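Local structure of dihydrodipicolinate synthase (Bacteroides thetaiotaomicron, 4XKY) at residues L266-I271 / R286-I291; Y249-H254 / H281-R286; I8-V13 / E32-G37; P192-A197 / Q243-I248. The protein probably catalyses Schiff-base aldolase chemistry on pyruvate, as a dihydrodipicolinate synthase or N-acetylneuraminate lyase of the DapA family. One frame throughout, in Å; residues are numbered along the deposited sequence.

Interaction 1 of 4, residues L266-I271 / R286-I291; sequences LSLLGI and RERGKI
Arg-288 reaches from helix 285-298 to the end of helix 257-268 and meets Ser-267 and Leu-268. Its CG stands opposite the backbone N (chi1 -179°), and the chain runs extended from there to NE. The guanidinium then grips one oxygen end-on with two nitrogens. NH1 donates to Ser-267 OG at 3.2 Å, and NH2 donates to the same Ser-267 OG at 3.3 Å. Both N-H...O angles are near 150°, and the oxygen lies almost in the guanidinium plane. This is the tight part of the contact. Leu-268 adds to it by laying CD2 over one guanidinium face, 3.5 Å from Arg-288 NH2 and off toward the rim.

The other branch of Leu-268 packs more loosely. Its CD1 lies 4.0 Å from CG2 of the buried Ile-291. Leu-268 also touches Trp-292 and Leu-295. On the solvent side, Arg-288 and Leu-268 are themselves only partly buried, and the CB of Lys-290 points away from the partner helix.

Arg-288 NH1 also forms a salt bridge with Asp-274. With an alanine in place of Arg-288, Ser-267 OG would probably lose both donors and Asp-274 its guanidinium partner. The chemistry implies a partly exposed polar link between two helices, in which Asp-274 probably balances the charge and one guanidinium face rests on a leucine methyl.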
# COMPACT_ATOMS: atom_id res chain seq x y z
N LEU A 266 18.05 -2.41 27.86
CA LEU A 266 17.59 -3.08 29.09
C LEU A 266 18.67 -3.98 29.71
O LEU A 266 18.84 -4.01 30.93
CB LEU A 266 16.27 -3.84 28.89
CG LEU A 266 15.03 -2.96 28.64
CD1 LEU A 266 13.82 -3.80 28.26
CD2 LEU A 266 14.64 -2.06 29.80
N SER A 267 19.40 -4.68 28.85
CA SER A 267 20.49 -5.54 29.27
C SER A 267 21.68 -4.75 29.82
O SER A 267 22.22 -5.07 30.88
CB SER A 267 20.93 -6.45 28.12
OG SER A 267 22.20 -6.97 28.41
N LEU A 268 22.06 -3.69 29.11
CA LEU A 268 23.15 -2.82 29.52
C LEU A 268 22.81 -2.12 30.82
O LEU A 268 23.67 -1.89 31.65
CB LEU A 268 23.45 -1.79 28.43
CG LEU A 268 24.22 -2.34 27.24
CD1 LEU A 268 24.11 -1.37 26.09
CD2 LEU A 268 25.68 -2.58 27.62
N LEU A 269 21.53 -1.84 31.02
CA LEU A 269 21.07 -1.29 32.29
C LEU A 269 20.97 -2.29 33.46
O LEU A 269 20.62 -1.87 34.55
CB LEU A 269 19.73 -0.58 32.07
CG LEU A 269 19.81 0.68 31.21
CD1 LEU A 269 18.41 1.04 30.76
CD2 LEU A 269 20.42 1.85 31.96
N GLY A 270 21.29 -3.57 33.27
CA GLY A 270 21.19 -4.57 34.36
C GLY A 270 19.78 -5.07 34.65
O GLY A 270 19.55 -5.74 35.64
N ILE A 271 18.80 -4.76 33.80
CA ILE A 271 17.39 -5.10 34.11
C ILE A 271 17.01 -6.51 33.64
O ILE A 271 16.58 -7.33 34.44
CB ILE A 271 16.44 -4.04 33.54
CG1 ILE A 271 16.67 -2.71 34.27
CG2 ILE A 271 14.97 -4.47 33.70
CD1 ILE A 271 16.44 -1.48 33.40
N ARG A 286 29.23 -4.86 18.05
CA ARG A 286 29.25 -3.53 17.46
C ARG A 286 28.02 -2.69 17.75
O ARG A 286 28.13 -1.53 18.16
CB ARG A 286 29.44 -3.58 15.96
CG ARG A 286 29.92 -2.23 15.45
CD ARG A 286 30.49 -2.31 14.05
NE ARG A 286 29.44 -2.71 13.13
CZ ARG A 286 28.49 -1.90 12.68
NH1 ARG A 286 28.44 -0.63 13.07
NH2 ARG A 286 27.57 -2.36 11.85
N GLU A 287 26.84 -3.24 17.50
CA GLU A 287 25.63 -2.48 17.73
C GLU A 287 25.43 -2.27 19.23
O GLU A 287 25.04 -1.20 19.68
CB GLU A 287 24.41 -3.17 17.07
CG GLU A 287 24.43 -3.15 15.54
CD GLU A 287 25.50 -4.04 14.96
OE1 GLU A 287 25.67 -5.18 15.44
OE2 GLU A 287 26.20 -3.60 14.03
N ARG A 288 25.75 -3.29 20.02
CA ARG A 288 25.64 -3.19 21.45
C ARG A 288 26.54 -2.04 21.95
O ARG A 288 26.11 -1.24 22.77
CB ARG A 288 25.99 -4.52 22.10
CG ARG A 288 25.89 -4.51 23.60
CD ARG A 288 26.27 -5.85 24.19
NE ARG A 288 26.23 -5.82 25.64
CZ ARG A 288 25.14 -6.04 26.38
NH1 ARG A 288 23.97 -6.30 25.80
NH2 ARG A 288 25.24 -6.02 27.71
N GLY A 289 27.76 -1.96 21.42
CA GLY A 289 28.66 -0.82 21.68
C GLY A 289 28.05 0.54 21.37
O GLY A 289 28.22 1.50 22.12
N LYS A 290 27.32 0.63 20.27
CA LYS A 290 26.67 1.87 19.90
C LYS A 290 25.54 2.21 20.83
O LYS A 290 25.29 3.38 21.11
CB LYS A 290 26.09 1.81 18.50
CG LYS A 290 27.14 1.82 17.41
CD LYS A 290 26.46 2.04 16.07
CE LYS A 290 27.29 1.46 14.95
NZ LYS A 290 28.48 2.30 14.65
N ILE A 291 24.79 1.21 21.25
CA ILE A 291 23.69 1.47 22.14
C ILE A 291 24.27 1.95 23.48
O ILE A 291 23.76 2.88 24.04
CB ILE A 291 22.76 0.24 22.33
CG1 ILE A 291 22.03 -0.08 21.02
CG2 ILE A 291 21.77 0.48 23.45
CD1 ILE A 291 20.85 0.80 20.71

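Interaction 2 of 4, residues Y249-H254 / H281-R286; sequences YTVGQH and HKFEQR
Gly-252 and Phe-283 are the closest backbone pair, with CA atoms 8.0 Å apart; neither residue is in a regular helix or strand. The gap is filled by the ring of Phe-283. No hydrogen bond spans the two segments, and the contact is one of packing.

The far end of the ring does most of the touching. Phe-283 CZ lies 3.4 Å from Gly-252 N, so the ring presses on backbone. Phe-283 CE1 comes 3.8 Å from Gly-252 CA. A side chain on Gly-252 would start close to CE1. Val-251 meets the same ring tip, toward CE2: its CG1 is 3.8 Å from Phe-283 CZ. That methyl is placed opposite the backbone N (chi1 170°), which brings it to the CZ and CE2 atoms. Both Val-251 CG1 and Gly-252 N approach the ring at a slant. An alanine in place of Phe-283 would probably open a gap beside Val-251 and set the loop at Gly-252 freer to move.

Glu-284 follows at the N-cap position of helix 285-298. The loop 249-254 joins helix 231-247 to helix 257-268. Phe-283 also packs on Lys-260 and Cys-264 of helix 257-268 and on Ile-291 of helix 285-298. The buried ring therefore sits where the loop meets the last two helices of the chain.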
# COMPACT_ATOMS: atom_id res chain seq x y z
N TYR A 249 16.67 3.85 19.25
CA TYR A 249 15.81 3.02 18.44
C TYR A 249 16.28 2.96 16.99
O TYR A 249 15.63 2.30 16.18
CB TYR A 249 14.38 3.52 18.48
CG TYR A 249 13.76 3.60 19.86
CD1 TYR A 249 14.21 2.79 20.93
CD2 TYR A 249 12.72 4.48 20.11
CE1 TYR A 249 13.63 2.88 22.19
CE2 TYR A 249 12.13 4.57 21.36
CZ TYR A 249 12.59 3.78 22.39
OH TYR A 249 11.99 3.88 23.62
N THR A 250 17.40 3.60 16.64
CA THR A 250 17.78 3.72 15.20
C THR A 250 19.07 2.99 14.83
O THR A 250 19.61 3.22 13.76
CB THR A 250 17.96 5.20 14.81
OG1 THR A 250 18.89 5.80 15.73
CG2 THR A 250 16.62 5.94 14.87
N VAL A 251 19.57 2.10 15.68
CA VAL A 251 20.84 1.44 15.40
C VAL A 251 20.76 0.29 14.40
O VAL A 251 21.68 0.07 13.63
CB VAL A 251 21.50 0.94 16.68
CG1 VAL A 251 22.68 0.04 16.36
CG2 VAL A 251 21.94 2.15 17.49
N GLY A 252 19.69 -0.47 14.44
CA GLY A 252 19.55 -1.52 13.45
C GLY A 252 19.63 -1.03 12.01
O GLY A 252 19.31 0.13 11.70
N GLN A 253 20.08 -1.91 11.12
CA GLN A 253 19.72 -1.80 9.71
C GLN A 253 18.39 -2.54 9.53
O GLN A 253 18.33 -3.53 8.80
CB GLN A 253 20.80 -2.43 8.82
N HIS A 254 17.33 -2.08 10.21
CA HIS A 254 16.02 -2.73 10.08
C HIS A 254 14.83 -1.99 10.72
O HIS A 254 15.01 -1.00 11.44
CB HIS A 254 16.07 -4.18 10.61
N HIS A 281 17.41 -11.43 15.74
CA HIS A 281 18.44 -11.76 16.72
C HIS A 281 18.98 -10.50 17.38
O HIS A 281 19.06 -9.44 16.77
CB HIS A 281 19.55 -12.63 16.10
CG HIS A 281 20.44 -11.92 15.12
ND1 HIS A 281 20.11 -11.74 13.80
CD2 HIS A 281 21.69 -11.41 15.26
CE1 HIS A 281 21.09 -11.10 13.18
NE2 HIS A 281 22.07 -10.90 14.04
N LYS A 282 19.33 -10.62 18.66
CA LYS A 282 19.83 -9.46 19.41
C LYS A 282 21.07 -8.82 18.76
O LYS A 282 21.83 -9.47 18.08
CB LYS A 282 20.15 -9.87 20.85
CG LYS A 282 21.29 -10.86 20.96
CD LYS A 282 21.63 -11.17 22.40
CE LYS A 282 22.96 -11.90 22.52
NZ LYS A 282 23.14 -12.34 23.94
N PHE A 283 21.26 -7.54 19.02
CA PHE A 283 22.48 -6.84 18.67
C PHE A 283 23.73 -7.52 19.18
O PHE A 283 23.86 -7.80 20.36
CB PHE A 283 22.47 -5.42 19.24
CG PHE A 283 21.61 -4.46 18.48
CD1 PHE A 283 21.32 -4.63 17.13
CD2 PHE A 283 21.13 -3.34 19.13
CE1 PHE A 283 20.53 -3.69 16.44
CE2 PHE A 283 20.36 -2.41 18.47
CZ PHE A 283 20.05 -2.58 17.13
N GLU A 284 24.65 -7.74 18.26
CA GLU A 284 25.96 -8.25 18.56
C GLU A 284 26.87 -7.10 19.08
O GLU A 284 26.39 -5.99 19.30
CB GLU A 284 26.50 -8.96 17.29
CG GLU A 284 25.67 -10.20 16.93
CD GLU A 284 26.12 -10.96 15.68
OE1 GLU A 284 27.14 -10.60 15.01
OE2 GLU A 284 25.43 -11.99 15.39
N GLN A 285 28.15 -7.37 19.28
CA GLN A 285 29.11 -6.45 19.92
C GLN A 285 29.13 -5.01 19.37
O GLN A 285 29.08 -4.05 20.13
CB GLN A 285 30.55 -7.05 19.86
CG GLN A 285 31.65 -6.30 20.63
CD GLN A 285 33.09 -6.73 20.26
OE1 GLN A 285 33.62 -6.31 19.23
NE2 GLN A 285 33.72 -7.56 21.10
N ARG A 286 29.23 -4.86 18.05
CA ARG A 286 29.25 -3.53 17.46
C ARG A 286 28.02 -2.69 17.75
O ARG A 286 28.13 -1.53 18.16
CB ARG A 286 29.44 -3.58 15.96
CG ARG A 286 29.92 -2.23 15.45
CD ARG A 286 30.49 -2.31 14.05
NE ARG A 286 29.44 -2.71 13.13
CZ ARG A 286 28.49 -1.90 12.68
NH1 ARG A 286 28.44 -0.63 13.07
NH2 ARG A 286 27.57 -2.36 11.85

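Interaction 3 of 4, residues I8-V13 / E32-G37; sequences IIPPLV and EHLIAG
Pro-10 brings the one ring of this contact, and its saturated five-membered ring meets Leu-34 with the CG corner. Pro-10 CG lies 3.8 Å from Leu-34 CD1. The second methyl, Leu-34 CD2, is 4.0 Å from the same Pro-10 CG, so the fork of the leucine is set against that corner.

Leu-12 supplies the other half of the surface. Its CD1 is 3.7 Å from Leu-34 CD1, and its CG is 3.9 Å from the same methyl. Leu-34 CD1 is thus shared between Pro-10 and Leu-12. The CB of Leu-34 points at the loop, and its CG stands opposite the carbonyl carbon (chi1 -64°), which carries both methyls forward. The two leucines run alongside each other in opposite directions, as do Pro-10 and Leu-34. All three residues are buried, and the contact is wholly apolar.

Leu-42 of strand 42-44 touches both Leu-12 and Leu-34 and extends this core. Pro-10 and Leu-12 also form backbone hydrogen bonds with Phe-43 of that strand.

Segment 8-13 leaves strand 7-8, and helix 24-36 leads on to strand 42-44. The arrangement is a beta-alpha-beta unit of a TIM barrel, with the helix packed on the outside of its strands. The predicted pyruvate site is near: the side chain of Leu-12 is about 7 Å from that of Thr-48, and the side chain of Pro-10 is about 7 Å from that of Val-208.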
# COMPACT_ATOMS: atom_id res chain seq x y z
N ILE A 8 1.05 6.32 32.59
CA ILE A 8 2.03 5.61 31.81
C ILE A 8 1.76 4.13 32.01
O ILE A 8 1.75 3.65 33.14
CB ILE A 8 3.47 5.97 32.24
CG1 ILE A 8 3.77 7.46 32.01
CG2 ILE A 8 4.46 5.13 31.46
CD1 ILE A 8 3.59 7.93 30.58
N ILE A 9 1.52 3.43 30.91
CA ILE A 9 1.24 2.00 30.92
C ILE A 9 2.22 1.33 29.96
O ILE A 9 1.92 1.17 28.81
CB ILE A 9 -0.20 1.72 30.46
CG1 ILE A 9 -1.20 2.37 31.41
CG2 ILE A 9 -0.48 0.22 30.34
CD1 ILE A 9 -1.91 3.53 30.77
N PRO A 10 3.41 0.96 30.46
CA PRO A 10 4.42 0.38 29.60
C PRO A 10 3.99 -0.93 28.99
O PRO A 10 3.46 -1.79 29.71
CB PRO A 10 5.61 0.14 30.52
CG PRO A 10 5.07 0.24 31.90
CD PRO A 10 3.86 1.09 31.85
N PRO A 11 4.20 -1.07 27.68
CA PRO A 11 4.12 -2.34 27.00
C PRO A 11 5.42 -3.09 27.31
O PRO A 11 6.48 -2.81 26.73
CB PRO A 11 4.03 -1.95 25.52
CG PRO A 11 4.79 -0.67 25.43
CD PRO A 11 4.75 -0.02 26.81
N LEU A 12 5.33 -4.02 28.26
CA LEU A 12 6.51 -4.77 28.66
C LEU A 12 7.13 -5.54 27.51
O LEU A 12 6.44 -6.12 26.69
CB LEU A 12 6.19 -5.74 29.79
CG LEU A 12 6.18 -5.21 31.22
CD1 LEU A 12 5.11 -4.16 31.35
CD2 LEU A 12 5.88 -6.32 32.19
N VAL A 13 8.47 -5.57 27.47
CA VAL A 13 9.17 -6.56 26.68
C VAL A 13 8.90 -7.91 27.33
O VAL A 13 8.54 -7.98 28.52
CB VAL A 13 10.69 -6.27 26.57
CG1 VAL A 13 10.96 -4.93 25.91
CG2 VAL A 13 11.37 -6.28 27.92
N GLU A 32 9.55 -4.92 39.03
CA GLU A 32 9.87 -4.12 40.21
C GLU A 32 10.33 -2.73 39.76
O GLU A 32 9.92 -1.74 40.33
CB GLU A 32 10.95 -4.79 41.07
CG GLU A 32 10.55 -6.11 41.75
CD GLU A 32 9.30 -6.00 42.61
OE1 GLU A 32 9.03 -4.90 43.13
OE2 GLU A 32 8.56 -7.00 42.76
N HIS A 33 11.16 -2.66 38.73
CA HIS A 33 11.69 -1.39 38.22
C HIS A 33 10.55 -0.47 37.73
O HIS A 33 10.55 0.73 37.99
CB HIS A 33 12.69 -1.73 37.11
CG HIS A 33 13.15 -0.59 36.25
ND1 HIS A 33 14.01 0.39 36.70
CD2 HIS A 33 12.97 -0.35 34.93
CE1 HIS A 33 14.30 1.21 35.71
NE2 HIS A 33 13.68 0.78 34.62
N LEU A 34 9.55 -1.05 37.08
CA LEU A 34 8.42 -0.26 36.61
C LEU A 34 7.55 0.23 37.76
O LEU A 34 7.14 1.40 37.79
CB LEU A 34 7.58 -1.03 35.59
CG LEU A 34 8.33 -1.36 34.31
CD1 LEU A 34 7.49 -2.28 33.45
CD2 LEU A 34 8.69 -0.13 33.52
N ILE A 35 7.29 -0.65 38.72
CA ILE A 35 6.43 -0.29 39.85
C ILE A 35 7.05 0.85 40.65
O ILE A 35 6.40 1.86 40.90
CB ILE A 35 6.17 -1.49 40.76
CG1 ILE A 35 5.23 -2.46 40.05
CG2 ILE A 35 5.55 -1.04 42.09
CD1 ILE A 35 5.02 -3.79 40.73
N ALA A 36 8.32 0.69 41.02
CA ALA A 36 9.05 1.71 41.76
C ALA A 36 9.15 2.99 40.95
O ALA A 36 9.30 4.07 41.51
CB ALA A 36 10.45 1.22 42.13
N GLY A 37 9.08 2.87 39.64
CA GLY A 37 9.19 4.03 38.77
C GLY A 37 7.91 4.83 38.63
O GLY A 37 7.90 5.85 37.93

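Interaction 4 of 4, residues P192-A197 / Q243-I248; sequences PEEIMA and QISATI
Ser-245 and Glu-194 make the hydrogen bond that joins the two segments. Ser-245 OG donates to Glu-194 OE2 at 2.7 Å. Glu-194 OE2 accepts with its anti lone pair, on the side away from the other carboxylate oxygen. The Glu-194 chain bends at its second torsion (chi2 90°), which folds the carboxylate back beside the serine. On the serine, chi1 of 172° sets OG on the side of Glu-194.

Packing contacts flank this bond. Glu-194 CG lies 3.8 Å from Ser-245 CB, so the glutamate stem also rests on the serine. Glu-193 OE1 approaches Ile-244 CG2 at 4.3 Å, a loose touch. The main partners of that buried carboxylate are Tyr-249 OH, at OE1, and the backbone N of Gly-211, at OE2.

In the fold, Glu-193 and Glu-194 form a short 3-10 turn between strand 187-190 of the TIM barrel and helix 196-201. Helix 231-247, the first of the three helices that follow the barrel, is bonded to that turn through Ser-245.

Other hydrogen bonds lie within 243-248. Ile-244 O accepts from both Ile-248 N, at 2.7 Å, and Thr-247 N. The side-chain hydroxyl Thr-247 OG1 donates to Gln-243 O at 2.6 Å, from above the carbonyl plane.

Packing also comes from outside the chain. A neighbouring subunit sets an aromatic side chain on Gln-243 and on Ala-246, and an apolar one on Pro-192.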
# COMPACT_ATOMS: atom_id res chain seq x y z
N PRO A 192 2.65 5.49 20.64
CA PRO A 192 3.97 6.01 20.32
C PRO A 192 4.39 7.11 21.25
O PRO A 192 3.66 8.09 21.40
CB PRO A 192 3.80 6.54 18.90
CG PRO A 192 2.73 5.67 18.34
CD PRO A 192 1.76 5.53 19.47
N GLU A 193 5.56 6.95 21.87
CA GLU A 193 5.97 7.84 22.95
C GLU A 193 6.31 9.24 22.48
O GLU A 193 6.22 10.18 23.27
CB GLU A 193 7.12 7.25 23.78
CG GLU A 193 8.45 7.03 23.06
CD GLU A 193 9.23 5.83 23.59
OE1 GLU A 193 10.46 5.93 23.78
OE2 GLU A 193 8.62 4.76 23.81
N GLU A 194 6.68 9.39 21.20
CA GLU A 194 7.09 10.68 20.67
C GLU A 194 5.92 11.71 20.68
O GLU A 194 6.14 12.91 20.67
CB GLU A 194 7.69 10.52 19.27
CG GLU A 194 8.97 9.66 19.25
CD GLU A 194 8.71 8.18 19.04
OE1 GLU A 194 7.54 7.73 19.19
OE2 GLU A 194 9.69 7.48 18.71
N ILE A 195 4.68 11.23 20.74
CA ILE A 195 3.52 12.11 20.68
C ILE A 195 2.62 12.00 21.92
O ILE A 195 1.46 12.45 21.91
CB ILE A 195 2.66 11.82 19.44
CG1 ILE A 195 2.26 10.34 19.38
CG2 ILE A 195 3.41 12.26 18.20
CD1 ILE A 195 1.16 10.04 18.37
N MET A 196 3.15 11.40 22.98
CA MET A 196 2.42 11.26 24.23
C MET A 196 2.16 12.62 24.84
O MET A 196 1.04 12.91 25.27
CB MET A 196 3.20 10.41 25.23
CG MET A 196 2.52 10.15 26.56
SD MET A 196 3.02 11.31 27.87
CE MET A 196 4.72 10.85 28.18
N ALA A 197 3.20 13.45 24.91
CA ALA A 197 3.08 14.75 25.54
C ALA A 197 2.04 15.60 24.82
O ALA A 197 1.19 16.23 25.46
CB ALA A 197 4.42 15.47 25.57
N GLN A 243 15.51 12.44 22.06
CA GLN A 243 16.87 11.93 21.97
C GLN A 243 16.93 10.39 22.07
O GLN A 243 17.67 9.74 21.33
CB GLN A 243 17.75 12.57 23.05
CG GLN A 243 19.22 12.31 22.82
CD GLN A 243 20.10 12.90 23.89
OE1 GLN A 243 19.68 13.77 24.62
NE2 GLN A 243 21.32 12.41 24.00
N ILE A 244 16.16 9.83 22.98
CA ILE A 244 16.07 8.37 23.14
C ILE A 244 15.60 7.79 21.82
O ILE A 244 16.21 6.86 21.27
CB ILE A 244 15.08 8.00 24.26
CG1 ILE A 244 15.69 8.30 25.61
CG2 ILE A 244 14.70 6.53 24.18
CD1 ILE A 244 14.65 8.50 26.68
N SER A 245 14.53 8.37 21.29
CA SER A 245 13.96 7.93 20.02
C SER A 245 14.93 7.99 18.83
O SER A 245 14.95 7.09 17.95
CB SER A 245 12.67 8.72 19.72
OG SER A 245 12.19 8.45 18.42
N ALA A 246 15.72 9.06 18.79
CA ALA A 246 16.69 9.27 17.72
C ALA A 246 17.91 8.38 17.82
O ALA A 246 18.53 8.09 16.80
CB ALA A 246 17.15 10.71 17.71
N THR A 247 18.28 8.00 19.06
CA THR A 247 19.58 7.37 19.33
C THR A 247 19.52 5.94 19.87
O THR A 247 20.47 5.20 19.68
CB THR A 247 20.48 8.19 20.28
OG1 THR A 247 19.88 8.32 21.59
CG2 THR A 247 20.80 9.56 19.68
N ILE A 248 18.44 5.54 20.54
CA ILE A 248 18.34 4.16 21.00
C ILE A 248 17.60 3.28 20.01
O ILE A 248 17.83 2.08 19.97
CB ILE A 248 17.64 4.02 22.38
CG1 ILE A 248 18.30 4.89 23.45
CG2 ILE A 248 17.62 2.57 22.88
CD1 ILE A 248 19.73 4.51 23.77

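How the interactions relate
Interactions 1 and 2 share Arg-286 and helix 285-298, and their centres are 10 Å apart. Ile-291 of interaction 1 joins them, with its CD1 3.7 Å from Val-251 CG2. Ile-291 CD1 also lies 3.4 Å from Ile-248 O of interaction 4. Interaction 2 reaches interaction 4 through a probable hydrogen bond of 2.6 Å between Tyr-249 OH and Glu-193 OE1. Interaction 3, in the barrel, meets interaction 1 where Val-13 CG2 lies 3.5 Å from Leu-266 CD1. It meets interaction 4 by packing of Ile-8 on Met-196. Interactions 3 and 4 are nearest the predicted pyruvate site: the side chain of Glu-193 is about 7 Å from that of Thr-48. Interactions 1 and 2 lie away from it.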